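Local atomic coordinates of capsular polysaccharide export system protein KpsC (Thermosulfurimonas dismutans, PDB entry 6MGB), a protein that probably transfers Kdo from a CMP-activated donor, forming beta-2,4 linkages in the glycolipid anchor of bacterial capsules. Residues Phe230-Leu235 against Gly250-Met255; Arg128-Ile133 against Arg287-Leu292; Asp74-Ser79 against Leu299-Ile304; His136-Tyr141 against Asp316-Leu321. All coordinates share one frame; numbering follows the deposited sequence. Where two conformers were deposited one is given.

Interaction 1: Phe230-Leu235 against Gly250-Met255; sequences FNPVDL and GFEGLM. With C5P (cytidine-5'-monophosphate), chain D.
P232 and E252 meet in a buried, ligand-bridged contact between helix 232-236 and helix 248-255, in the half of this GT-B fold that is built on a parallel six-stranded sheet and holds the nucleotide. Their direct touch is slight. P232 CB lies 3.9 Å from E252 OE1, and V233 CG1 comes to 4.3 Å from that same oxygen; CMP bridges the pair, since its O2' meets both P232 and E252. E252 has CG beside its backbone N (chi1 -68°) and then runs extended, a shape that carries the carboxylate out from the helix to the ribose. There the carboxylate faces the cis-diol: E252 OE1 accepts from O2' of CMP at 2.9 Å, while OE2 takes a weak bond from O3'. From the other helix, P232 CG closes on the gripped hydroxyl, 3.5 Å from O2'. With an alanine in place of E252, both ribose hydroxyls would probably lose this acceptor and the sugar would be less firmly fixed in rotation. E252 OE2 also takes a weak bond from the backbone N of K140, in the loop that passes the sugar. N231 is the N-cap of helix 232-236: its OD1 accepts weakly from V233 N at 3.0 Å and, longer and also weakly, from D234 N.

Interaction 2: Arg128-Ile133 against Arg287-Leu292; sequences RALKLI and RTLLEL
L130 of helix 120-135 meets two leucines at the start of helix 289-299, and the residues before and among them show how a helix start is capped beside a packing surface. R287 precedes the helix; its NH1 lies 3.6 Å from E291 OE1 in a salt bridge, with the carboxylate carbon at the edge of the guanidinium and in its plane, and NH1 also pairs with E118. T288 is the N-cap: its OG1 accepts from E291 N at 3.1 Å, and T288 N in turn donates to E291 OE1 at 3.2 Å, the reciprocal pair of a capping box. That second bond is nearly straight (169°), though it reaches OE1 from above the carboxylate plane. L289 follows, its CG anti to the backbone N (chi1 -174°), which swings CD1 round to 3.9 Å from L130 CD2. L290 CD1 comes to 4.2 Å from L130 CD2, so one branch of L130 serves both leucines. Further along, L292 turns to F251 of helix 248-255. L290 also leans on M123 and A126 of helix 120-135, while M255, from helix 248-255, lies against L130, so that three helices come together here.

Interaction 3: Asp74-Ser79 against Leu299-Ile304; sequences DGFLRS and LYPRYI
Neither backbone pairs with the other where F76 and L77 pass Y300, P301 and Y303. The chain from D74 to S79 leaves strand 69-74 and kinks at F76, whose helical phi/psi (-68°/-34°) falls between extended values at G75 and L77; across the contact, Y300 and P301 lead from helix 289-299 into strand 302-305. A water bridges the segments, accepting from L77 N at 3.0 Å and donating to Y303 OH at 2.8 Å. Y303 OH is held in addition by Y297 O, a second partner that helps to fix where the phenol ends. L77 CD1 comes no nearer than 4.4 Å to Y303 OH. Both segments belong to the mixed-sheet domain of the GT-B fold, where strand 90-94 runs between strands 69-74 and 302-305; the chain returns here to the first domain, as the C-terminal part commonly does in GT-B enzymes, and adds strand 302-305 to its sheet. F76 and Y300 cross at about a right angle: F76 CE2 arrives at the edge of the tyrosine ring, near its plane, 3.9 Å from Y300 CD2. The tyrosine has CG anti to its own N (chi1 -178°), which turns the ring to F76 while its OH bonds to D94. P301 CG adds a looser touch, 4.3 Å from F76 CD2, and F267 stacks on the F76 ring. Beyond the kink, R78 NE donates to D74 OD2 at 2.9 Å in a salt bridge, the carboxylate being approached from well above its plane, while R78 NH1 donates to S79 OG in the plane of the guanidinium.

Interaction 4: His136-Tyr141 against Asp316-Leu321; sequences HKISKY and DVINHL. With C5P (cytidine-5'-monophosphate), chain D.
I138 sends its two branches to different residues of helix 314-322, a compact illustration of how a beta-branched side chain can seat a loop on a helix. Its CG2 comes to 3.6 Å from L321 CD1, the two side chains lying at a slant, whereas CD1 reaches I318 CG2 at 3.9 Å with the chains roughly perpendicular. With CG1 beside the backbone N (chi1 -73°), CG2 is left anti to it, and both branches can bear on the helix at once. I133 borders the same apolar patch. The residues that follow turn the other way, toward CMP. K140 lays its CG over the centre of the Y141 ring, about 4.1 Å above the plane, and its CD stands 3.7 Å from C5' of CMP; its NZ bonds to Q248 OE1. The Y141 ring presents its edge to the ribose, with CE2 3.4 Å from O4'. Replacing Y141 by a serine would probably open a gap beside the ribose ring oxygen and deprive K140 of the surface its chain rests on. On the helix side, then, the contact rests on hydrocarbon packing, while the other side of the loop meets the sugar through carbon atoms of S139, K140 and Y141.

In the fold
The four contacts lie around the nucleotide at different depths, and the loop 136-141 touches the other three. Interactions 3 and 4, their centres about 11 Å apart, are joined through K140, whose NZ lies 2.9 Å from G75 O and whose O lies 3.0 Å from R78 N. Interactions 1 and 4 both touch CMP, and N231 ND2 reaches K137 O at 3.3 Å. A Schellman motif ends helix 120-135, bringing I138 N to 3.0 Å from I133 O and so connecting interaction 2 to interaction 4. Interaction 2 backs interaction 1 through F251 CE1 and L292 CD2, 3.5 Å apart, with the side chain of L130 about 13 Å from CMP.

Interaction 1: Phe230-Leu235 against Gly250-Met255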
# COMPACT_ATOMS: atom_id res chain seq x y z
N PHE A 230 -9.92 -11.29 10.44
CA PHE A 230 -11.07 -10.44 10.20
C PHE A 230 -10.86 -9.60 8.94
O PHE A 230 -9.74 -9.21 8.60
CB PHE A 230 -11.30 -9.51 11.39
CG PHE A 230 -11.78 -10.21 12.63
CD1 PHE A 230 -12.79 -11.15 12.57
CD2 PHE A 230 -11.20 -9.93 13.86
CE1 PHE A 230 -13.23 -11.79 13.71
CE2 PHE A 230 -11.63 -10.58 15.00
CZ PHE A 230 -12.65 -11.51 14.92
N ASN A 231 -11.96 -9.33 8.26
CA ASN A 231 -11.95 -8.36 7.18
C ASN A 231 -11.47 -7.03 7.75
O ASN A 231 -12.09 -6.50 8.69
CB ASN A 231 -13.35 -8.22 6.57
CG ASN A 231 -13.39 -7.21 5.43
OD1 ASN A 231 -12.71 -6.19 5.47
ND2 ASN A 231 -14.18 -7.50 4.41
N PRO A 232 -10.38 -6.45 7.23
CA PRO A 232 -9.80 -5.27 7.89
C PRO A 232 -10.73 -4.07 7.95
O PRO A 232 -10.75 -3.37 8.97
CB PRO A 232 -8.54 -4.98 7.06
CG PRO A 232 -8.79 -5.62 5.74
CD PRO A 232 -9.61 -6.84 6.03
N VAL A 233 -11.50 -3.81 6.90
CA VAL A 233 -12.36 -2.63 6.91
C VAL A 233 -13.58 -2.86 7.80
O VAL A 233 -14.14 -1.91 8.35
CB VAL A 233 -12.76 -2.24 5.48
CG1 VAL A 233 -11.54 -1.86 4.67
CG2 VAL A 233 -13.51 -3.36 4.80
N ASP A 234 -14.01 -4.11 7.96
CA ASP A 234 -15.03 -4.42 8.96
C ASP A 234 -14.48 -4.20 10.36
O ASP A 234 -15.14 -3.59 11.22
CB ASP A 234 -15.53 -5.85 8.79
CG ASP A 234 -16.79 -6.13 9.59
OD1 ASP A 234 -17.47 -5.16 9.98
OD2 ASP A 234 -17.09 -7.32 9.82
N LEU A 235 -13.27 -4.69 10.62
CA LEU A 235 -12.64 -4.49 11.92
C LEU A 235 -12.50 -3.00 12.24
O LEU A 235 -12.76 -2.57 13.37
CB LEU A 235 -11.27 -5.17 11.95
CG LEU A 235 -10.49 -5.10 13.26
CD1 LEU A 235 -11.23 -5.82 14.38
CD2 LEU A 235 -9.09 -5.67 13.08
N GLY A 250 -3.58 1.80 7.50
CA GLY A 250 -3.84 3.15 7.98
C GLY A 250 -4.62 3.98 6.98
O GLY A 250 -5.50 4.75 7.35
N PHE A 251 -4.30 3.83 5.69
CA PHE A 251 -5.06 4.55 4.67
C PHE A 251 -6.46 3.97 4.53
O PHE A 251 -7.42 4.72 4.30
CB PHE A 251 -4.33 4.49 3.33
CG PHE A 251 -4.96 5.35 2.28
CD1 PHE A 251 -5.01 6.73 2.43
CD2 PHE A 251 -5.52 4.79 1.14
CE1 PHE A 251 -5.59 7.53 1.47
CE2 PHE A 251 -6.11 5.59 0.17
CZ PHE A 251 -6.14 6.96 0.34
N GLU A 252 -6.60 2.65 4.67
CA GLU A 252 -7.93 2.06 4.65
C GLU A 252 -8.79 2.60 5.79
O GLU A 252 -9.99 2.82 5.62
CB GLU A 252 -7.82 0.53 4.72
CG GLU A 252 -7.21 -0.07 3.47
CD GLU A 252 -7.06 -1.57 3.54
OE1 GLU A 252 -7.25 -2.15 4.63
OE2 GLU A 252 -6.73 -2.18 2.50
N GLY A 253 -8.17 2.85 6.94
CA GLY A 253 -8.89 3.52 8.02
C GLY A 253 -9.21 4.96 7.69
O GLY A 253 -10.31 5.44 7.98
N LEU A 254 -8.26 5.67 7.08
CA LEU A 254 -8.51 7.05 6.67
C LEU A 254 -9.67 7.12 5.69
O LEU A 254 -10.50 8.04 5.76
CB LEU A 254 -7.24 7.65 6.05
CG LEU A 254 -7.05 9.16 6.11
CD1 LEU A 254 -6.89 9.64 7.55
CD2 LEU A 254 -5.84 9.56 5.28
N MET A 255 -9.75 6.16 4.76
CA MET A 255 -10.84 6.14 3.79
C MET A 255 -12.19 5.99 4.47
O MET A 255 -13.22 6.41 3.92
CB MET A 255 -10.62 5.01 2.79
CG MET A 255 -9.46 5.26 1.83
SD MET A 255 -8.89 3.78 0.98
CE MET A 255 -10.40 3.25 0.17
O3P C5P D . 0.97 -2.24 4.27
P C5P D . 0.73 -3.59 4.89
O1P C5P D . 1.02 -3.51 6.39
O2P C5P D . 1.46 -4.79 4.32
O5' C5P D . -0.83 -3.86 4.75
C5' C5P D . -1.39 -4.41 3.56
C4' C5P D . -2.86 -4.67 3.73
O4' C5P D . -3.03 -5.82 4.60
C3' C5P D . -3.65 -3.57 4.42
O3' C5P D . -4.06 -2.55 3.52
C2' C5P D . -4.81 -4.31 5.05
O2' C5P D . -5.84 -4.57 4.10
C1' C5P D . -4.15 -5.64 5.44
N1 C5P D . -3.69 -5.64 6.85
C2 C5P D . -4.49 -6.32 7.91
N3 C5P D . -4.01 -6.31 9.34
C4 C5P D . -2.76 -5.65 9.69
C5 C5P D . -1.96 -4.97 8.63
C6 C5P D . -2.44 -4.98 7.21
O2 C5P D . -5.51 -6.86 7.63
N4 C5P D . -2.30 -5.63 11.08

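Interaction 2: Arg128-Ile133 against Arg287-Leu292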
# COMPACT_ATOMS: atom_id res chain seq x y z
N ARG A 128 -17.35 7.81 -6.75
CA ARG A 128 -18.02 6.55 -7.05
C ARG A 128 -17.21 5.36 -6.56
O ARG A 128 -17.74 4.45 -5.90
CB ARG A 128 -18.28 6.44 -8.55
CG ARG A 128 -19.58 7.10 -9.01
CD ARG A 128 -19.40 7.81 -10.34
NE ARG A 128 -18.79 6.95 -11.36
CZ ARG A 128 -18.27 7.39 -12.50
NH1 ARG A 128 -18.28 8.69 -12.79
NH2 ARG A 128 -17.74 6.53 -13.36
N ALA A 129 -15.91 5.34 -6.88
CA ALA A 129 -15.07 4.22 -6.48
C ALA A 129 -14.96 4.12 -4.96
O ALA A 129 -15.01 3.02 -4.40
CB ALA A 129 -13.69 4.35 -7.11
N LEU A 130 -14.83 5.26 -4.29
CA LEU A 130 -14.71 5.25 -2.84
C LEU A 130 -15.97 4.70 -2.19
O LEU A 130 -15.90 3.89 -1.25
CB LEU A 130 -14.41 6.66 -2.33
CG LEU A 130 -14.25 6.84 -0.82
CD1 LEU A 130 -13.11 5.99 -0.27
CD2 LEU A 130 -14.02 8.31 -0.49
N LYS A 131 -17.15 5.10 -2.68
CA LYS A 131 -18.39 4.59 -2.12
C LYS A 131 -18.50 3.08 -2.31
O LYS A 131 -18.89 2.36 -1.39
CB LYS A 131 -19.59 5.30 -2.75
CG LYS A 131 -20.93 4.76 -2.28
CD LYS A 131 -22.10 5.54 -2.85
CE LYS A 131 -23.42 4.83 -2.57
NZ LYS A 131 -23.59 4.51 -1.12
N LEU A 132 -18.16 2.59 -3.50
CA LEU A 132 -18.23 1.15 -3.75
C LEU A 132 -17.29 0.38 -2.83
O LEU A 132 -17.66 -0.67 -2.29
CB LEU A 132 -17.89 0.86 -5.22
CG LEU A 132 -18.98 1.20 -6.25
CD1 LEU A 132 -18.40 1.19 -7.65
CD2 LEU A 132 -20.14 0.22 -6.15
N ILE A 133 -16.07 0.89 -2.62
CA ILE A 133 -15.12 0.21 -1.76
C ILE A 133 -15.62 0.18 -0.32
O ILE A 133 -15.50 -0.83 0.37
CB ILE A 133 -13.74 0.89 -1.87
CG1 ILE A 133 -13.11 0.58 -3.23
CG2 ILE A 133 -12.81 0.42 -0.75
CD1 ILE A 133 -11.89 1.42 -3.56
N ARG A 287 -4.02 18.15 1.12
CA ARG A 287 -4.94 17.39 0.28
C ARG A 287 -6.12 16.89 1.11
O ARG A 287 -5.98 16.56 2.29
CB ARG A 287 -4.24 16.20 -0.38
CG ARG A 287 -3.26 16.58 -1.48
CD ARG A 287 -3.97 17.23 -2.65
NE ARG A 287 -3.09 17.42 -3.80
CZ ARG A 287 -3.49 17.90 -4.97
NH1 ARG A 287 -4.76 18.24 -5.16
NH2 ARG A 287 -2.62 18.04 -5.96
N THR A 288 -7.28 16.85 0.46
CA THR A 288 -8.45 16.21 1.04
C THR A 288 -8.34 14.69 0.88
O THR A 288 -7.56 14.18 0.08
CB THR A 288 -9.73 16.69 0.37
OG1 THR A 288 -9.77 16.22 -0.99
CG2 THR A 288 -9.82 18.21 0.38
N LEU A 289 -9.15 13.98 1.66
CA LEU A 289 -9.18 12.52 1.55
C LEU A 289 -9.55 12.10 0.14
O LEU A 289 -8.91 11.22 -0.45
CB LEU A 289 -10.16 11.94 2.57
CG LEU A 289 -10.24 10.41 2.72
CD1 LEU A 289 -11.09 9.75 1.63
CD2 LEU A 289 -8.85 9.78 2.75
N LEU A 290 -10.58 12.73 -0.43
CA LEU A 290 -10.99 12.38 -1.79
C LEU A 290 -9.86 12.61 -2.79
O LEU A 290 -9.64 11.79 -3.68
CB LEU A 290 -12.23 13.18 -2.18
CG LEU A 290 -12.91 12.75 -3.48
CD1 LEU A 290 -13.47 11.34 -3.36
CD2 LEU A 290 -14.01 13.73 -3.86
N GLU A 291 -9.14 13.72 -2.65
CA GLU A 291 -8.03 13.99 -3.56
C GLU A 291 -6.91 12.98 -3.39
O GLU A 291 -6.38 12.46 -4.38
CB GLU A 291 -7.50 15.41 -3.34
CG GLU A 291 -8.44 16.51 -3.83
CD GLU A 291 -7.95 17.90 -3.46
OE1 GLU A 291 -7.14 18.02 -2.52
OE2 GLU A 291 -8.39 18.87 -4.11
N LEU A 292 -6.56 12.67 -2.14
CA LEU A 292 -5.53 11.66 -1.88
C LEU A 292 -5.94 10.31 -2.46
O LEU A 292 -5.14 9.63 -3.11
CB LEU A 292 -5.28 11.57 -0.38
CG LEU A 292 -4.28 10.52 0.12
CD1 LEU A 292 -2.96 10.61 -0.63
CD2 LEU A 292 -4.07 10.70 1.61

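Interaction 3: Asp74-Ser79 against Leu299-Ile304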
# COMPACT_ATOMS: atom_id res chain seq x y z
N ASP A 74 2.93 -4.61 -5.95
CA ASP A 74 1.51 -4.92 -6.04
C ASP A 74 0.70 -3.65 -5.89
O ASP A 74 1.07 -2.73 -5.15
CB ASP A 74 1.12 -5.92 -4.95
CG ASP A 74 1.65 -7.31 -5.21
OD1 ASP A 74 1.88 -7.65 -6.39
OD2 ASP A 74 1.85 -8.07 -4.24
N GLY A 75 -0.42 -3.58 -6.61
CA GLY A 75 -1.32 -2.46 -6.47
C GLY A 75 -1.96 -2.42 -5.10
O GLY A 75 -1.88 -3.36 -4.31
N PHE A 76 -2.59 -1.28 -4.81
CA PHE A 76 -3.27 -1.13 -3.52
C PHE A 76 -4.47 -2.05 -3.41
O PHE A 76 -4.78 -2.53 -2.31
CB PHE A 76 -3.67 0.34 -3.32
CG PHE A 76 -2.51 1.27 -3.12
CD1 PHE A 76 -1.51 0.97 -2.20
CD2 PHE A 76 -2.40 2.44 -3.85
CE1 PHE A 76 -0.44 1.82 -2.01
CE2 PHE A 76 -1.33 3.30 -3.67
CZ PHE A 76 -0.35 2.98 -2.75
N LEU A 77 -5.17 -2.29 -4.51
CA LEU A 77 -6.17 -3.35 -4.61
C LEU A 77 -5.53 -4.50 -5.38
O LEU A 77 -5.30 -4.37 -6.59
CB LEU A 77 -7.44 -2.87 -5.30
CG LEU A 77 -8.19 -1.69 -4.67
CD1 LEU A 77 -9.46 -1.39 -5.45
CD2 LEU A 77 -8.51 -1.97 -3.21
N ARG A 78 -5.24 -5.60 -4.70
CA ARG A 78 -4.40 -6.64 -5.28
C ARG A 78 -5.20 -7.84 -5.80
O ARG A 78 -5.06 -8.21 -6.97
CB ARG A 78 -3.35 -7.12 -4.28
CG ARG A 78 -2.28 -7.98 -4.93
CD ARG A 78 -1.52 -8.83 -3.94
NE ARG A 78 -0.52 -9.66 -4.62
CZ ARG A 78 -0.81 -10.76 -5.30
NH1 ARG A 78 -2.06 -11.19 -5.40
NH2 ARG A 78 0.17 -11.45 -5.88
N SER A 79 -6.00 -8.47 -4.96
CA SER A 79 -6.55 -9.77 -5.33
C SER A 79 -7.59 -10.21 -4.31
O SER A 79 -7.83 -9.55 -3.30
CB SER A 79 -5.43 -10.82 -5.43
OG SER A 79 -4.68 -10.86 -4.23
N LEU A 299 -5.36 7.02 -10.17
CA LEU A 299 -4.35 7.43 -11.15
C LEU A 299 -3.05 6.64 -11.03
O LEU A 299 -2.45 6.28 -12.05
CB LEU A 299 -4.03 8.92 -10.98
CG LEU A 299 -5.20 9.90 -11.09
CD1 LEU A 299 -4.68 11.33 -11.08
CD2 LEU A 299 -6.04 9.64 -12.34
N TYR A 300 -2.59 6.37 -9.80
CA TYR A 300 -1.24 5.86 -9.61
C TYR A 300 -1.10 4.41 -10.07
O TYR A 300 -0.18 4.11 -10.85
CB TYR A 300 -0.84 6.06 -8.15
CG TYR A 300 0.56 5.63 -7.74
CD1 TYR A 300 1.69 6.14 -8.37
CD2 TYR A 300 0.74 4.77 -6.67
CE1 TYR A 300 2.96 5.76 -7.97
CE2 TYR A 300 2.00 4.38 -6.26
CZ TYR A 300 3.10 4.88 -6.91
OH TYR A 300 4.36 4.49 -6.49
N PRO A 301 -1.97 3.48 -9.66
CA PRO A 301 -1.79 2.09 -10.09
C PRO A 301 -2.26 1.86 -11.52
O PRO A 301 -3.04 2.63 -12.08
CB PRO A 301 -2.67 1.30 -9.10
CG PRO A 301 -3.15 2.30 -8.08
CD PRO A 301 -3.13 3.61 -8.78
N ARG A 302 -1.75 0.78 -12.10
CA ARG A 302 -2.18 0.33 -13.42
C ARG A 302 -3.08 -0.89 -13.26
O ARG A 302 -2.65 -1.91 -12.71
CB ARG A 302 -0.98 -0.01 -14.31
CG ARG A 302 0.03 1.12 -14.40
CD ARG A 302 1.05 0.87 -15.48
NE ARG A 302 1.99 1.98 -15.59
CZ ARG A 302 2.94 2.08 -16.52
NH1 ARG A 302 3.08 1.13 -17.43
NH2 ARG A 302 3.74 3.13 -16.53
N TYR A 303 -4.31 -0.78 -13.73
CA TYR A 303 -5.31 -1.83 -13.58
C TYR A 303 -5.48 -2.61 -14.88
O TYR A 303 -5.39 -2.05 -15.97
CB TYR A 303 -6.66 -1.25 -13.16
CG TYR A 303 -6.68 -0.66 -11.77
CD1 TYR A 303 -6.99 -1.45 -10.68
CD2 TYR A 303 -6.39 0.68 -11.56
CE1 TYR A 303 -7.00 -0.93 -9.40
CE2 TYR A 303 -6.40 1.21 -10.28
CZ TYR A 303 -6.71 0.40 -9.21
OH TYR A 303 -6.73 0.92 -7.94
N ILE A 304 -5.72 -3.90 -14.73
CA ILE A 304 -6.13 -4.75 -15.85
C ILE A 304 -7.59 -5.12 -15.65
O ILE A 304 -8.08 -5.18 -14.52
CB ILE A 304 -5.26 -6.03 -15.99
CG1 ILE A 304 -4.99 -6.71 -14.64
CG2 ILE A 304 -3.95 -5.70 -16.68
CD1 ILE A 304 -6.15 -7.52 -14.08
O HOH W 1 -4.64 -0.61 -6.89

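Interaction 4: His136-Tyr141 against Asp316-Leu321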
# COMPACT_ATOMS: atom_id res chain seq x y z
N HIS A 136 -18.90 -2.25 -0.12
CA HIS A 136 -18.60 -3.66 -0.28
C HIS A 136 -17.43 -4.13 0.57
O HIS A 136 -16.98 -5.27 0.41
CB HIS A 136 -18.34 -3.97 -1.75
CG HIS A 136 -19.57 -3.93 -2.60
ND1 HIS A 136 -19.97 -2.80 -3.29
CD2 HIS A 136 -20.52 -4.87 -2.85
CE1 HIS A 136 -21.09 -3.05 -3.93
NE2 HIS A 136 -21.44 -4.30 -3.69
N LYS A 137 -16.93 -3.28 1.47
CA LYS A 137 -15.86 -3.65 2.39
C LYS A 137 -14.67 -4.25 1.64
O LYS A 137 -14.18 -5.34 1.96
CB LYS A 137 -16.38 -4.61 3.46
CG LYS A 137 -17.53 -4.05 4.29
CD LYS A 137 -17.86 -4.93 5.48
CE LYS A 137 -19.03 -4.37 6.28
NZ LYS A 137 -20.29 -4.35 5.50
N ILE A 138 -14.21 -3.52 0.63
CA ILE A 138 -13.10 -3.96 -0.22
C ILE A 138 -11.79 -3.46 0.38
O ILE A 138 -11.72 -2.38 0.98
CB ILE A 138 -13.30 -3.45 -1.66
CG1 ILE A 138 -14.42 -4.25 -2.35
CG2 ILE A 138 -12.01 -3.55 -2.47
CD1 ILE A 138 -14.90 -3.65 -3.65
N SER A 139 -10.74 -4.26 0.21
CA SER A 139 -9.42 -3.93 0.74
C SER A 139 -8.38 -4.51 -0.21
O SER A 139 -8.69 -4.90 -1.34
CB SER A 139 -9.28 -4.43 2.18
OG SER A 139 -9.44 -5.84 2.25
N LYS A 140 -7.13 -4.58 0.26
CA LYS A 140 -6.04 -5.06 -0.59
C LYS A 140 -6.23 -6.53 -0.95
O LYS A 140 -6.10 -6.91 -2.12
CB LYS A 140 -4.70 -4.86 0.11
CG LYS A 140 -3.48 -5.08 -0.78
CD LYS A 140 -2.18 -4.90 -0.01
CE LYS A 140 -0.98 -4.84 -0.94
NZ LYS A 140 -0.87 -3.51 -1.62
N TYR A 141 -6.54 -7.38 0.03
CA TYR A 141 -6.53 -8.82 -0.15
C TYR A 141 -7.92 -9.46 -0.20
O TYR A 141 -8.07 -10.51 -0.82
CB TYR A 141 -5.71 -9.50 0.96
CG TYR A 141 -4.25 -9.09 0.96
CD1 TYR A 141 -3.42 -9.41 -0.10
CD2 TYR A 141 -3.71 -8.40 2.04
CE1 TYR A 141 -2.08 -9.05 -0.10
CE2 TYR A 141 -2.37 -8.03 2.05
CZ TYR A 141 -1.57 -8.36 0.98
OH TYR A 141 -0.24 -7.99 0.99
N ASP A 316 -13.11 -1.90 -13.15
CA ASP A 316 -13.06 -3.28 -13.63
C ASP A 316 -12.66 -4.22 -12.50
O ASP A 316 -13.22 -5.32 -12.37
CB ASP A 316 -12.07 -3.39 -14.79
CG ASP A 316 -12.48 -2.56 -15.98
OD1 ASP A 316 -13.69 -2.49 -16.28
OD2 ASP A 316 -11.58 -1.97 -16.62
N VAL A 317 -11.71 -3.81 -11.67
CA VAL A 317 -11.27 -4.66 -10.56
C VAL A 317 -12.32 -4.68 -9.46
O VAL A 317 -12.58 -5.73 -8.86
CB VAL A 317 -9.90 -4.18 -10.05
CG1 VAL A 317 -9.57 -4.79 -8.69
CG2 VAL A 317 -8.81 -4.55 -11.06
N ILE A 318 -12.94 -3.53 -9.17
CA ILE A 318 -14.00 -3.50 -8.16
C ILE A 318 -15.10 -4.48 -8.54
O ILE A 318 -15.49 -5.35 -7.74
CB ILE A 318 -14.54 -2.07 -7.99
CG1 ILE A 318 -13.48 -1.18 -7.34
CG2 ILE A 318 -15.81 -2.08 -7.14
CD1 ILE A 318 -13.87 0.28 -7.23
N ASN A 319 -15.62 -4.37 -9.76
CA ASN A 319 -16.67 -5.28 -10.20
C ASN A 319 -16.23 -6.73 -10.10
O ASN A 319 -17.05 -7.61 -9.81
CB ASN A 319 -17.09 -4.95 -11.63
CG ASN A 319 -18.03 -3.77 -11.71
OD1 ASN A 319 -18.70 -3.43 -10.73
ND2 ASN A 319 -18.10 -3.14 -12.88
N HIS A 320 -14.94 -7.01 -10.33
CA HIS A 320 -14.44 -8.37 -10.19
C HIS A 320 -14.40 -8.79 -8.73
O HIS A 320 -14.73 -9.93 -8.39
CB HIS A 320 -13.05 -8.48 -10.82
CG HIS A 320 -12.45 -9.85 -10.73
ND1 HIS A 320 -11.46 -10.17 -9.83
CD2 HIS A 320 -12.71 -10.98 -11.43
CE1 HIS A 320 -11.13 -11.44 -9.98
NE2 HIS A 320 -11.87 -11.95 -10.94
N LEU A 321 -13.99 -7.88 -7.84
CA LEU A 321 -13.91 -8.22 -6.42
C LEU A 321 -15.30 -8.43 -5.81
O LEU A 321 -15.44 -9.23 -4.88
CB LEU A 321 -13.17 -7.12 -5.65
CG LEU A 321 -11.68 -6.96 -5.96
CD1 LEU A 321 -11.11 -5.78 -5.18
CD2 LEU A 321 -10.90 -8.23 -5.64
O3P C5P D . 0.97 -2.24 4.27
P C5P D . 0.73 -3.59 4.89
O1P C5P D . 1.02 -3.51 6.39
O2P C5P D . 1.46 -4.79 4.32
O5' C5P D . -0.83 -3.86 4.75
C5' C5P D . -1.39 -4.41 3.56
C4' C5P D . -2.86 -4.67 3.73
O4' C5P D . -3.03 -5.82 4.60
C3' C5P D . -3.65 -3.57 4.42
O3' C5P D . -4.06 -2.55 3.52
C2' C5P D . -4.81 -4.31 5.05
O2' C5P D . -5.84 -4.57 4.10
C1' C5P D . -4.15 -5.64 5.44
N1 C5P D . -3.69 -5.64 6.85
C2 C5P D . -4.49 -6.32 7.91
N3 C5P D . -4.01 -6.31 9.34
C4 C5P D . -2.76 -5.65 9.69
C5 C5P D . -1.96 -4.97 8.63
C6 C5P D . -2.44 -4.98 7.21
O2 C5P D . -5.51 -6.86 7.63
N4 C5P D . -2.30 -5.63 11.08